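Long-range contact in protein GH61E (Thielavia terrestris, PDB 3EJA), which is a copper-dependent lytic polysaccharide monooxygenase that breaks down crystalline and amorphous polysaccharides by oxidising their glycosidic bonds: residues A[76-81]-A[130-135]. Numbering follows the deposited sequence.
Sequences MARVPD and GYYLLR. With SO4 (sulfate ion), chain G.
In the fibronectin-type beta sandwich of this AA9 enzyme, Ala-77 and Leu-133 form a hydrogen-bonded antiparallel pair that zips strand 72-78 to strand 130-140. The bond from Ala-77 N to Leu-133 O measures 3.0 Å, its return from Leu-133 N to Ala-77 O 2.9 Å. One rung further, Val-79 N donates to Tyr-131 O (2.8 Å); in place of that pair's return bond a water is inserted, donating to Val-79 O and accepting from Tyr-131 N, as the strands part.

On one face, the Tyr-132 ring lies between Arg-78, its direct partner across the non-hydrogen-bonded pair, and Met-76, its diagonal neighbour. Arg-78 CB sits over the ring, 4.0 Å from its centroid, while Met-76, bent at its last torsion (chi3 81°), brings CE to 3.8 Å from CD2 of Tyr-132. With CG anti to the backbone N (chi1 -169°), the extended Arg-78 chain runs along the ring toward the Tyr-132 hydroxyl, itself bonded to Lys-128 O. The Arg-78 guanidinium, nearly perpendicular to the ring, offers NH2 to the syn lone pair of Asp-81 OD1 (2.8 Å) and NH1 to O2 of a sulfate, probably from the crystallisation liquor, which Asp-81 N also binds.

Strands 96-100 and 151-162 flank the pair within the sheet, while Leu-134 reaches Val-58 and Tyr-60 of strand 57-63 in the other sheet.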
# COMPACT_ATOMS: atom_id res chain seq x y z
N MET A 76 5.01 -3.39 4.18
CA MET A 76 5.44 -3.03 5.52
C MET A 76 6.93 -2.69 5.55
O MET A 76 7.69 -3.14 4.69
CB MET A 76 5.15 -4.16 6.50
CG MET A 76 3.66 -4.43 6.74
SD MET A 76 3.39 -5.85 7.81
CE MET A 76 3.66 -5.09 9.43
N ALA A 77 7.33 -1.89 6.54
CA ALA A 77 8.74 -1.57 6.79
C ALA A 77 8.98 -1.44 8.29
O ALA A 77 8.21 -0.77 8.99
CB ALA A 77 9.13 -0.28 6.08
N ARG A 78 10.05 -2.08 8.77
CA ARG A 78 10.35 -2.14 10.19
C ARG A 78 11.22 -0.98 10.67
O ARG A 78 12.30 -0.74 10.14
CB ARG A 78 11.03 -3.46 10.54
CG ARG A 78 11.12 -3.68 12.05
CD ARG A 78 11.71 -5.03 12.39
NE ARG A 78 11.73 -5.20 13.85
CZ ARG A 78 12.69 -4.75 14.65
NH1 ARG A 78 13.74 -4.09 14.16
NH2 ARG A 78 12.60 -4.96 15.96
N VAL A 79 10.73 -0.25 11.67
CA VAL A 79 11.50 0.78 12.37
C VAL A 79 12.62 0.08 13.16
O VAL A 79 12.35 -0.87 13.89
CB VAL A 79 10.60 1.57 13.36
CG1 VAL A 79 11.37 2.70 14.04
CG2 VAL A 79 9.34 2.11 12.66
N PRO A 80 13.88 0.54 13.01
CA PRO A 80 14.97 -0.05 13.80
C PRO A 80 14.77 0.15 15.30
O PRO A 80 14.18 1.15 15.71
CB PRO A 80 16.22 0.72 13.32
CG PRO A 80 15.84 1.29 11.98
CD PRO A 80 14.37 1.61 12.11
N ASP A 81 15.27 -0.79 16.10
CA ASP A 81 15.13 -0.75 17.56
C ASP A 81 15.49 0.61 18.18
O ASP A 81 14.81 1.08 19.10
CB ASP A 81 15.98 -1.85 18.21
CG ASP A 81 15.45 -3.25 17.92
OD1 ASP A 81 14.30 -3.37 17.43
OD2 ASP A 81 16.18 -4.22 18.18
N GLY A 130 8.23 -5.46 16.66
CA GLY A 130 8.72 -4.09 16.61
C GLY A 130 7.71 -3.15 16.00
O GLY A 130 6.57 -3.55 15.73
N TYR A 131 8.12 -1.90 15.81
CA TYR A 131 7.27 -0.89 15.17
C TYR A 131 7.41 -0.96 13.66
O TYR A 131 8.50 -1.20 13.14
CB TYR A 131 7.61 0.51 15.67
CG TYR A 131 7.26 0.70 17.13
CD1 TYR A 131 8.14 0.32 18.14
CD2 TYR A 131 6.03 1.26 17.50
CE1 TYR A 131 7.82 0.49 19.48
CE2 TYR A 131 5.70 1.43 18.83
CZ TYR A 131 6.59 1.05 19.82
OH TYR A 131 6.28 1.22 21.14
N TYR A 132 6.29 -0.76 12.97
CA TYR A 132 6.24 -0.84 11.51
C TYR A 132 5.40 0.27 10.90
O TYR A 132 4.46 0.78 11.53
CB TYR A 132 5.64 -2.18 11.07
CG TYR A 132 6.52 -3.40 11.21
CD1 TYR A 132 6.67 -4.06 12.44
CD2 TYR A 132 7.17 -3.94 10.09
CE1 TYR A 132 7.46 -5.20 12.55
CE2 TYR A 132 7.97 -5.07 10.20
CZ TYR A 132 8.11 -5.70 11.43
OH TYR A 132 8.89 -6.83 11.54
N LEU A 133 5.75 0.65 9.67
CA LEU A 133 4.84 1.40 8.83
C LEU A 133 4.14 0.39 7.91
O LEU A 133 4.77 -0.54 7.40
CB LEU A 133 5.60 2.44 7.99
CG LEU A 133 6.28 3.63 8.68
CD1 LEU A 133 7.14 4.43 7.69
CD2 LEU A 133 5.25 4.54 9.36
N LEU A 134 2.83 0.57 7.74
CA LEU A 134 2.04 -0.26 6.85
C LEU A 134 1.49 0.61 5.73
O LEU A 134 0.66 1.51 5.96
CB LEU A 134 0.90 -0.95 7.63
CG LEU A 134 -0.16 -1.72 6.84
CD1 LEU A 134 0.44 -2.94 6.11
CD2 LEU A 134 -1.30 -2.14 7.78
N ARG A 135 1.96 0.36 4.52
CA ARG A 135 1.60 1.17 3.36
C ARG A 135 0.42 0.54 2.62
O ARG A 135 0.49 -0.63 2.22
CB ARG A 135 2.82 1.31 2.43
CG ARG A 135 2.57 2.05 1.12
CD ARG A 135 3.84 2.06 0.27
NE ARG A 135 3.64 2.76 -1.00
CZ ARG A 135 3.18 2.18 -2.12
NH1 ARG A 135 2.91 0.88 -2.13
NH2 ARG A 135 3.01 2.89 -3.22
S SO4 G . 17.47 -3.24 14.06
O1 SO4 G . 17.08 -2.82 12.71
O2 SO4 G . 16.36 -3.04 14.98
O3 SO4 G . 17.83 -4.65 14.02
O4 SO4 G . 18.62 -2.45 14.50
O HOH W 1 10.91 -1.09 16.17